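Local coordinates for putative iron binding protein (Bordetella pertussis Tohama I, PDB 2OWT) that binds ferric iron through tyrosines and a carbonate ion and probably serves as the solute-binding protein of a bacterial iron uptake system, at residues A[13-18]-A[198-203]; A[20-25]-A[268-273]; A[102-107]-A[237-242]. All blocks are in the same frame, centred on the assembly; numbering follows the deposited sequence.

Contacts 1 and 3 meet at the iron site, and contact 2 lies about 11 Å from contact 1, centre to centre. In contact 1 the loop 13-18 and the helix segment 198-203 hold the carbonate and the ferric ion between them. Contact 3 pairs two central strands and sends Arg105 to the same carbonate. The centres of contacts 1 and 3 are about 11 Å apart. Contact 2 packs two helices, and its Tyr270 side chain is about 10 Å from the iron. Tyr270 links the three: its CE2 is 3.6 Å from NH1 of Arg14 in contact 1, and its CD2 is 3.7 Å from CB of Ser103 in contact 3.

Contact 1 of 3, residues A[13-18]-A[198-203]; sequences TREPKL and AYYVGH. With FE (Fe (III) ion), chain B; CO3 (carbonate ion), chain C.
This is the iron site of a periplasmic-binding-protein fold, where the loop after strand 7-12 faces helix 198-205. Leu18 and Tyr199 touch beside the metal, CD1 to CE1 at 4.1 Å, but most of the link runs through the ligands. Tyr199 OH binds the ferric ion at 1.9 Å, with the iron at the edge of its ring and in the ring plane. Tyr200 OH binds it at 2.0 Å. Tyr199 CE1 lies over the face of the Tyr200 ring, and both phenol oxygens bind the same iron. Carbonate adds O1 and O2 as a bidentate ligand, and Tyr143 also binds the iron. The loop grips the third carbonate oxygen. Arg14 NE gives O3 a nearly straight bond (166°) in the guanidinium plane, and Glu15 N gives it a second. The bends at chi2 and chi3 of Arg14 turn its NE edge to the anion; NH2 reaches O2 and also pairs with Glu276. Glu15 OE2 forms a salt bridge with Arg180. One water donates to both Glu15 OE2, at 2.6 Å, and Tyr200 OH, at 2.7 Å. Farther along, Leu18 CD2 sits 3.5 Å from His203 NE2.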
loop_
_atom_site.group_PDB
_atom_site.type_symbol
_atom_site.label_atom_id
_atom_site.label_comp_id
_atom_site.label_asym_id
_atom_site.label_seq_id
_atom_site.Cartn_x
_atom_site.Cartn_y
_atom_site.Cartn_z
ATOM N N THR A 13 -9.998 -3.078 2.033
ATOM C CA THR A 13 -9.033 -3.655 2.948
ATOM C C THR A 13 -8.313 -2.543 3.703
ATOM O O THR A 13 -7.423 -2.814 4.519
ATOM C CB THR A 13 -7.986 -4.486 2.206
ATOM O OG1 THR A 13 -7.552 -3.761 1.046
ATOM C CG2 THR A 13 -8.553 -5.845 1.800
ATOM N N ARG A 14 -8.706 -1.295 3.432
ATOM C CA ARG A 14 -8.069 -0.154 4.064
ATOM C C ARG A 14 -8.326 -0.065 5.563
ATOM O O ARG A 14 -9.357 -0.509 6.073
ATOM C CB ARG A 14 -8.444 1.160 3.382
ATOM C CG ARG A 14 -7.861 1.314 1.985
ATOM C CD ARG A 14 -7.422 2.729 1.714
ATOM N NE ARG A 14 -6.245 3.056 2.514
ATOM C CZ ARG A 14 -5.453 4.106 2.306
ATOM N NH1 ARG A 14 -5.691 4.960 1.308
ATOM N NH2 ARG A 14 -4.409 4.294 3.106
ATOM N N GLU A 15 -7.370 0.522 6.265
ATOM C CA GLU A 15 -7.585 0.889 7.645
ATOM C C GLU A 15 -8.692 1.963 7.682
ATOM O O GLU A 15 -8.627 2.947 6.923
ATOM C CB GLU A 15 -6.279 1.418 8.217
ATOM C CG GLU A 15 -5.968 0.940 9.603
ATOM C CD GLU A 15 -4.514 1.172 9.957
ATOM O OE1 GLU A 15 -4.119 2.346 10.051
ATOM O OE2 GLU A 15 -3.764 0.182 10.127
ATOM N N PRO A 16 -9.737 1.751 8.512
ATOM C CA PRO A 16 -10.820 2.727 8.682
ATOM C C PRO A 16 -10.354 4.165 8.964
ATOM O O PRO A 16 -10.854 5.090 8.337
ATOM C CB PRO A 16 -11.618 2.171 9.869
ATOM C CG PRO A 16 -11.355 0.705 9.853
ATOM C CD PRO A 16 -9.957 0.535 9.318
ATOM N N LYS A 17 -9.401 4.352 9.874
ATOM C CA LYS A 17 -8.894 5.699 10.185
ATOM C C LYS A 17 -8.156 6.333 8.989
ATOM O O LYS A 17 -7.965 7.547 8.944
ATOM C CB LYS A 17 -8.042 5.709 11.478
ATOM C CG LYS A 17 -6.692 5.006 11.373
ATOM C CD LYS A 17 -5.979 4.870 12.735
ATOM C CE LYS A 17 -6.282 3.516 13.422
ATOM N NZ LYS A 17 -5.355 3.172 14.577
ATOM N N LEU A 18 -7.793 5.492 8.015
ATOM C CA LEU A 18 -7.080 5.902 6.798
ATOM C C LEU A 18 -7.981 6.094 5.572
ATOM O O LEU A 18 -7.496 6.405 4.474
ATOM C CB LEU A 18 -5.954 4.909 6.471
ATOM C CG LEU A 18 -4.785 4.892 7.452
ATOM C CD1 LEU A 18 -3.758 3.873 7.023
ATOM C CD2 LEU A 18 -4.147 6.287 7.589
ATOM N N ALA A 198 6.260 3.946 4.302
ATOM C CA ALA A 198 6.699 5.220 4.889
ATOM C C ALA A 198 5.546 6.062 5.412
ATOM O O ALA A 198 5.735 6.832 6.353
ATOM C CB ALA A 198 7.549 6.034 3.908
ATOM N N TYR A 199 4.358 5.916 4.825
ATOM C CA TYR A 199 3.216 6.716 5.277
ATOM C C TYR A 199 2.869 6.478 6.758
ATOM O O TYR A 199 2.393 7.393 7.420
ATOM C CB TYR A 199 1.989 6.574 4.353
ATOM C CG TYR A 199 1.390 5.196 4.260
ATOM C CD1 TYR A 199 0.455 4.758 5.196
ATOM C CD2 TYR A 199 1.726 4.343 3.215
ATOM C CE1 TYR A 199 -0.099 3.486 5.111
ATOM C CE2 TYR A 199 1.185 3.072 3.128
ATOM C CZ TYR A 199 0.271 2.650 4.073
ATOM O OH TYR A 199 -0.270 1.387 3.992
ATOM N N TYR A 200 3.109 5.262 7.262
ATOM C CA TYR A 200 2.911 4.965 8.688
ATOM C C TYR A 200 3.852 5.775 9.585
ATOM O O TYR A 200 3.447 6.207 10.655
ATOM C CB TYR A 200 3.057 3.473 8.991
ATOM C CG TYR A 200 1.979 2.592 8.395
ATOM C CD1 TYR A 200 2.280 1.690 7.379
ATOM C CD2 TYR A 200 0.655 2.658 8.853
ATOM C CE1 TYR A 200 1.296 0.875 6.829
ATOM C CE2 TYR A 200 -0.341 1.844 8.305
ATOM C CZ TYR A 200 -0.016 0.954 7.295
ATOM O OH TYR A 200 -0.991 0.135 6.745
ATOM N N VAL A 201 5.099 5.967 9.145
ATOM C CA VAL A 201 6.064 6.845 9.824
ATOM C C VAL A 201 5.517 8.272 9.952
ATOM O O VAL A 201 5.660 8.911 10.995
ATOM C CB VAL A 201 7.431 6.908 9.080
ATOM C CG1 VAL A 201 8.427 7.741 9.869
ATOM C CG2 VAL A 201 8.001 5.526 8.839
ATOM N N GLY A 202 4.905 8.773 8.882
ATOM C CA GLY A 202 4.277 10.087 8.912
ATOM C C GLY A 202 3.106 10.102 9.875
ATOM O O GLY A 202 2.867 11.094 10.568
ATOM N N HIS A 203 2.374 8.996 9.921
ATOM C CA HIS A 203 1.246 8.863 10.824
ATOM C C HIS A 203 1.698 8.814 12.282
ATOM O O HIS A 203 1.108 9.474 13.139
ATOM C CB HIS A 203 0.430 7.621 10.467
ATOM C CG HIS A 203 -1.044 7.832 10.567
ATOM N ND1 HIS A 203 -1.765 7.530 11.706
ATOM C CD2 HIS A 203 -1.931 8.343 9.678
ATOM C CE1 HIS A 203 -3.035 7.845 11.511
ATOM N NE2 HIS A 203 -3.164 8.332 10.287
HETATM FE FE FE B . -1.616 0.413 4.873
HETATM C C CO3 C . -3.999 1.080 4.859
HETATM O O1 CO3 C . -3.791 0.112 5.694
HETATM O O2 CO3 C . -2.975 1.639 4.303
HETATM O O3 CO3 C . -5.198 1.483 4.572
HETATM O O HOH W 1 -2.276 -1.353 8.573
#

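Contact 2 of 3, residues A[20-25]-A[268-273]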
loop_
_atom_site.group_PDB
_atom_site.type_symbol
_atom_site.label_atom_id
_atom_site.label_comp_id
_atom_site.label_asym_id
_atom_site.label_seq_id
_atom_site.Cartn_x
_atom_site.Cartn_y
_atom_site.Cartn_z
ATOM N N GLN A 20 -11.901 6.722 6.374
ATOM C CA GLN A 20 -13.122 7.338 6.912
ATOM C C GLN A 20 -13.193 8.878 6.801
ATOM O O GLN A 20 -14.229 9.404 6.374
ATOM C CB GLN A 20 -13.403 6.896 8.351
ATOM C CG GLN A 20 -14.836 7.211 8.802
ATOM C CD GLN A 20 -15.852 6.246 8.202
ATOM O OE1 GLN A 20 -15.848 5.047 8.512
ATOM N NE2 GLN A 20 -16.732 6.765 7.350
ATOM N N PRO A 21 -12.107 9.601 7.172
ATOM C CA PRO A 21 -12.173 11.062 7.055
ATOM C C PRO A 21 -12.474 11.613 5.654
ATOM O O PRO A 21 -13.057 12.692 5.550
ATOM C CB PRO A 21 -10.795 11.510 7.546
ATOM C CG PRO A 21 -10.385 10.410 8.486
ATOM C CD PRO A 21 -10.813 9.189 7.748
ATOM N N LEU A 22 -12.100 10.907 4.591
ATOM C CA LEU A 22 -12.460 11.418 3.261
ATOM C C LEU A 22 -13.784 10.906 2.711
ATOM O O LEU A 22 -14.351 11.524 1.816
ATOM C CB LEU A 22 -11.322 11.320 2.238
ATOM C CG LEU A 22 -10.290 10.213 2.294
ATOM C CD1 LEU A 22 -10.960 9.001 1.703
ATOM C CD2 LEU A 22 -9.078 10.601 1.483
ATOM N N LEU A 23 -14.287 9.805 3.265
ATOM C CA LEU A 23 -15.663 9.380 3.013
ATOM C C LEU A 23 -16.631 10.349 3.705
ATOM O O LEU A 23 -17.665 10.708 3.133
ATOM C CB LEU A 23 -15.894 7.934 3.491
ATOM C CG LEU A 23 -14.905 6.855 3.017
ATOM C CD1 LEU A 23 -15.312 5.479 3.544
ATOM C CD2 LEU A 23 -14.722 6.848 1.485
ATOM N N ASP A 24 -16.291 10.755 4.934
ATOM C CA ASP A 24 -17.009 11.811 5.647
ATOM C C ASP A 24 -17.043 13.107 4.842
ATOM O O ASP A 24 -18.097 13.722 4.707
ATOM C CB ASP A 24 -16.376 12.090 7.013
ATOM C CG ASP A 24 -16.633 10.982 8.013
ATOM O OD1 ASP A 24 -16.008 11.009 9.109
ATOM O OD2 ASP A 24 -17.450 10.080 7.706
ATOM N N ALA A 25 -15.888 13.510 4.317
ATOM C CA ALA A 25 -15.786 14.732 3.528
ATOM C C ALA A 25 -16.577 14.628 2.226
ATOM O O ALA A 25 -17.233 15.592 1.814
ATOM C CB ALA A 25 -14.316 15.093 3.265
ATOM N N THR A 268 -5.245 16.248 -1.120
ATOM C CA THR A 268 -4.627 16.956 0.021
ATOM C C THR A 268 -4.792 16.139 1.289
ATOM O O THR A 268 -3.868 16.033 2.094
ATOM C CB THR A 268 -5.248 18.359 0.240
ATOM O OG1 THR A 268 -4.862 19.226 -0.828
ATOM C CG2 THR A 268 -4.793 18.972 1.555
ATOM N N LEU A 269 -5.973 15.562 1.467
ATOM C CA LEU A 269 -6.206 14.663 2.588
ATOM C C LEU A 269 -5.313 13.426 2.496
ATOM O O LEU A 269 -4.779 12.981 3.508
ATOM C CB LEU A 269 -7.689 14.287 2.720
ATOM C CG LEU A 269 -8.669 15.418 3.068
ATOM C CD1 LEU A 269 -10.102 14.909 3.076
ATOM C CD2 LEU A 269 -8.332 16.098 4.407
ATOM N N TYR A 270 -5.126 12.886 1.292
ATOM C CA TYR A 270 -4.212 11.758 1.119
ATOM C C TYR A 270 -2.797 12.127 1.564
ATOM O O TYR A 270 -2.143 11.347 2.274
ATOM C CB TYR A 270 -4.222 11.226 -0.315
ATOM C CG TYR A 270 -5.355 10.264 -0.624
ATOM C CD1 TYR A 270 -6.375 10.625 -1.517
ATOM C CD2 TYR A 270 -5.408 8.995 -0.041
ATOM C CE1 TYR A 270 -7.416 9.754 -1.824
ATOM C CE2 TYR A 270 -6.458 8.107 -0.336
ATOM C CZ TYR A 270 -7.456 8.498 -1.233
ATOM O OH TYR A 270 -8.481 7.632 -1.552
ATOM N N ALA A 271 -2.350 13.319 1.166
ATOM C CA ALA A 271 -1.058 13.888 1.586
ATOM C C ALA A 271 -0.956 14.209 3.084
ATOM O O ALA A 271 -0.039 13.750 3.757
ATOM C CB ALA A 271 -0.731 15.135 0.763
ATOM N N GLN A 272 -1.904 14.978 3.605
ATOM C CA GLN A 272 -1.734 15.620 4.918
ATOM C C GLN A 272 -2.415 14.881 6.059
ATOM O O GLN A 272 -2.080 15.085 7.222
ATOM C CB GLN A 272 -2.175 17.096 4.855
ATOM C CG GLN A 272 -1.178 17.989 4.087
ATOM C CD GLN A 272 -1.717 19.376 3.737
ATOM O OE1 GLN A 272 -2.630 19.906 4.389
ATOM N NE2 GLN A 272 -1.139 19.978 2.696
ATOM N N ALA A 273 -3.371 14.017 5.721
ATOM C CA ALA A 273 -4.032 13.172 6.711
ATOM C C ALA A 273 -3.610 11.704 6.640
ATOM O O ALA A 273 -3.579 11.028 7.666
ATOM C CB ALA A 273 -5.552 13.302 6.606
#
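Leu22 meets Tyr270 at about a right angle, methyl against ring. Its CD2 stands over the ring face, 3.8 Å from the centroid and only 12° off the normal. This is a CH-pi contact. The methyl is almost equally far from several ring carbons, so it sits near the middle of the ring and not at its rim. The Tyr270 side chain leaves its helix obliquely, with CG anti to the carbonyl carbon (chi1 -83°). The ring then extends back toward the first helix and offers its face to Leu22.

Leu269 meets Leu22 nearer its backbone, through CD1. This methyl lies 3.9 Å from Leu22 CB and 4.2 Å from Ala25 CB, so it touches two successive turns of the facing helix. Leu269 CB also approaches Leu22 CD2, at 4.1 Å. Leu269 therefore meets Leu22 at both CB and CD2, and Tyr270 meets the same CD2 with its ring face. No hydrogen bond crosses between the segments.

Other parts of the fold close round these side chains. Leu261 of helix 251-261 touches both Leu22 and Tyr270, and Tyr260 touches Ala25. The Tyr270 ring also packs on Arg14, and on Leu102 and Ser103 of strand 100-112.

The two helix segments run nearly antiparallel, at 155°, with their axes 10.6 Å apart at closest approach. Side chains make the contact, with CB atoms of both helices taking part. The contact is apolar helix-to-helix packing in a periplasmic-binding-protein fold. It joins helix 20-30, which follows the iron-site loop, to helix 264-272 late in the chain.

Contact 3 of 3, residues A[102-107]-A[237-242]; sequences LSLRDR and VNISGA. With CO3 (carbonate ion), chain C.
Ser103 and Ser240 face each other in the bulged part of an antiparallel strand pair. Leu102 and Ser103 both lie opposite Ser240, which makes a classic beta bulge. Leu102 N gives Ser240 O a nearly straight bond of 2.8 Å, while Ser103 N reaches the same oxygen only weakly. Ser240 N in turn bonds to Ser103 O. Ser103 OG and Ser240 OG are 2.7 Å apart, and Ser103 OG also bonds to Glu276.

Beyond the bulge the pairing is regular and tight. Arg105 and Asn238 form a hydrogen-bonded pair: Arg105 N bonds to Asn238 O at 3.0 Å, and Asn238 N returns a bond to Arg105 O. The non-hydrogen-bonded pair Asp106 and Val237 brings its CA atoms to 4.2 Å.

The side chains on the Leu104 face pack more loosely. Leu104 CD2 touches Val237 CG2 and Ile239 CG2 only at 4.1 and 4.2 Å, and Leu104 is partly exposed. Asp106 on this face turns its carboxylate to Arg224 and Tyr277.

The face with Ser103, Arg105, Asn238 and Ser240 is buried and polar. Arg105 starts with CG between its backbone N and carbonyl carbon (chi1 38°). Bends at chi2 and chi3 then lay the chain along the facing strand, with CD 3.6 Å from Ile239 C. From there NH2 gives carbonate O2 a bond of 2.9 Å at the edge of the guanidinium, and NH1 forms a salt bridge with Glu276. The positive guanidinium probably offsets the charge of the carbonate, and the salt bridge of Glu276 to Arg105 NH1 probably limits the freedom of the guanidinium. The strand pair therefore supplies part of the anion pocket beside the iron.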
loop_
_atom_site.group_PDB
_atom_site.type_symbol
_atom_site.label_atom_id
_atom_site.label_comp_id
_atom_site.label_asym_id
_atom_site.label_seq_id
_atom_site.Cartn_x
_atom_site.Cartn_y
_atom_site.Cartn_z
ATOM N N LEU A 102 -5.560 5.641 -6.559
ATOM C CA LEU A 102 -6.050 6.838 -5.859
ATOM C C LEU A 102 -4.953 7.539 -5.059
ATOM O O LEU A 102 -4.996 8.760 -4.875
ATOM C CB LEU A 102 -7.251 6.512 -4.966
ATOM C CG LEU A 102 -8.485 5.903 -5.661
ATOM C CD1 LEU A 102 -9.465 5.390 -4.627
ATOM C CD2 LEU A 102 -9.166 6.877 -6.625
ATOM N N SER A 103 -3.976 6.756 -4.598
ATOM C CA SER A 103 -2.809 7.271 -3.880
ATOM C C SER A 103 -1.595 6.381 -4.156
ATOM O O SER A 103 -1.746 5.246 -4.634
ATOM C CB SER A 103 -3.082 7.326 -2.369
ATOM O OG SER A 103 -3.303 6.030 -1.833
ATOM N N LEU A 104 -0.403 6.905 -3.870
ATOM C CA LEU A 104 0.835 6.131 -3.966
ATOM C C LEU A 104 1.499 5.964 -2.589
ATOM O O LEU A 104 1.283 6.765 -1.675
ATOM C CB LEU A 104 1.820 6.794 -4.935
ATOM C CG LEU A 104 1.618 6.730 -6.450
ATOM C CD1 LEU A 104 2.110 8.027 -7.104
ATOM C CD2 LEU A 104 2.349 5.518 -7.045
ATOM N N ARG A 105 2.326 4.933 -2.469
ATOM C CA ARG A 105 3.035 4.619 -1.236
ATOM C C ARG A 105 4.319 3.891 -1.597
ATOM O O ARG A 105 4.385 3.229 -2.626
ATOM C CB ARG A 105 2.192 3.703 -0.340
ATOM C CG ARG A 105 1.403 2.640 -1.109
ATOM C CD ARG A 105 -0.098 2.842 -0.908
ATOM N NE ARG A 105 -0.483 1.834 0.060
ATOM C CZ ARG A 105 -1.290 2.008 1.086
ATOM N NH1 ARG A 105 -1.873 3.169 1.329
ATOM N NH2 ARG A 105 -1.497 0.978 1.881
ATOM N N ASP A 106 5.330 4.000 -0.746
ATOM C CA ASP A 106 6.595 3.298 -0.974
ATOM C C ASP A 106 6.939 2.398 0.216
ATOM O O ASP A 106 6.645 2.735 1.364
ATOM C CB ASP A 106 7.738 4.279 -1.319
ATOM C CG ASP A 106 7.922 5.390 -0.279
ATOM O OD1 ASP A 106 6.997 5.681 0.511
ATOM O OD2 ASP A 106 9.006 5.997 -0.249
ATOM N N ARG A 107 7.521 1.239 -0.074
ATOM C CA ARG A 107 7.988 0.335 0.963
ATOM C C ARG A 107 9.456 0.623 1.198
ATOM O O ARG A 107 10.288 0.426 0.314
ATOM C CB ARG A 107 7.756 -1.129 0.568
ATOM C CG ARG A 107 7.764 -2.100 1.742
ATOM C CD ARG A 107 6.817 -3.254 1.510
ATOM N NE ARG A 107 6.611 -4.063 2.709
ATOM C CZ ARG A 107 5.883 -3.693 3.765
ATOM N NH1 ARG A 107 5.290 -2.493 3.800
ATOM N NH2 ARG A 107 5.747 -4.523 4.797
ATOM N N VAL A 237 7.284 1.206 -5.171
ATOM C CA VAL A 237 6.052 1.936 -4.868
ATOM C C VAL A 237 4.860 1.053 -5.192
ATOM O O VAL A 237 4.887 0.278 -6.168
ATOM C CB VAL A 237 5.933 3.317 -5.615
ATOM C CG1 VAL A 237 7.165 4.203 -5.366
ATOM C CG2 VAL A 237 5.694 3.128 -7.105
ATOM N N ASN A 238 3.839 1.146 -4.344
ATOM C CA ASN A 238 2.574 0.463 -4.558
ATOM C C ASN A 238 1.456 1.512 -4.508
ATOM O O ASN A 238 1.739 2.717 -4.392
ATOM C CB ASN A 238 2.388 -0.660 -3.525
ATOM C CG ASN A 238 1.492 -1.806 -4.029
ATOM O OD1 ASN A 238 0.608 -1.607 -4.862
ATOM N ND2 ASN A 238 1.701 -2.999 -3.487
ATOM N N ILE A 239 0.202 1.077 -4.622
ATOM C CA ILE A 239 -0.926 2.014 -4.688
ATOM C C ILE A 239 -2.039 1.661 -3.714
ATOM O O ILE A 239 -2.102 0.550 -3.197
ATOM C CB ILE A 239 -1.556 2.066 -6.130
ATOM C CG1 ILE A 239 -2.211 0.723 -6.492
ATOM C CG2 ILE A 239 -0.513 2.514 -7.198
ATOM C CD1 ILE A 239 -3.047 0.749 -7.748
ATOM N N SER A 240 -2.904 2.631 -3.450
ATOM C CA SER A 240 -4.251 2.314 -3.056
ATOM C C SER A 240 -5.018 2.518 -4.360
ATOM O O SER A 240 -4.691 3.421 -5.144
ATOM C CB SER A 240 -4.751 3.197 -1.907
ATOM O OG SER A 240 -5.402 4.376 -2.357
ATOM N N GLY A 241 -5.987 1.646 -4.622
ATOM C CA GLY A 241 -6.697 1.662 -5.892
ATOM C C GLY A 241 -8.123 1.179 -5.750
ATOM O O GLY A 241 -8.481 0.533 -4.757
ATOM N N ALA A 242 -8.935 1.483 -6.756
ATOM C CA ALA A 242 -10.326 1.093 -6.749
ATOM C C ALA A 242 -10.809 0.633 -8.123
ATOM O O ALA A 242 -10.278 1.037 -9.163
ATOM C CB ALA A 242 -11.187 2.220 -6.222
HETATM C C CO3 C . -3.999 1.080 4.859
HETATM O O1 CO3 C . -3.791 0.112 5.694
HETATM O O2 CO3 C . -2.975 1.639 4.303
HETATM O O3 CO3 C . -5.198 1.483 4.572
#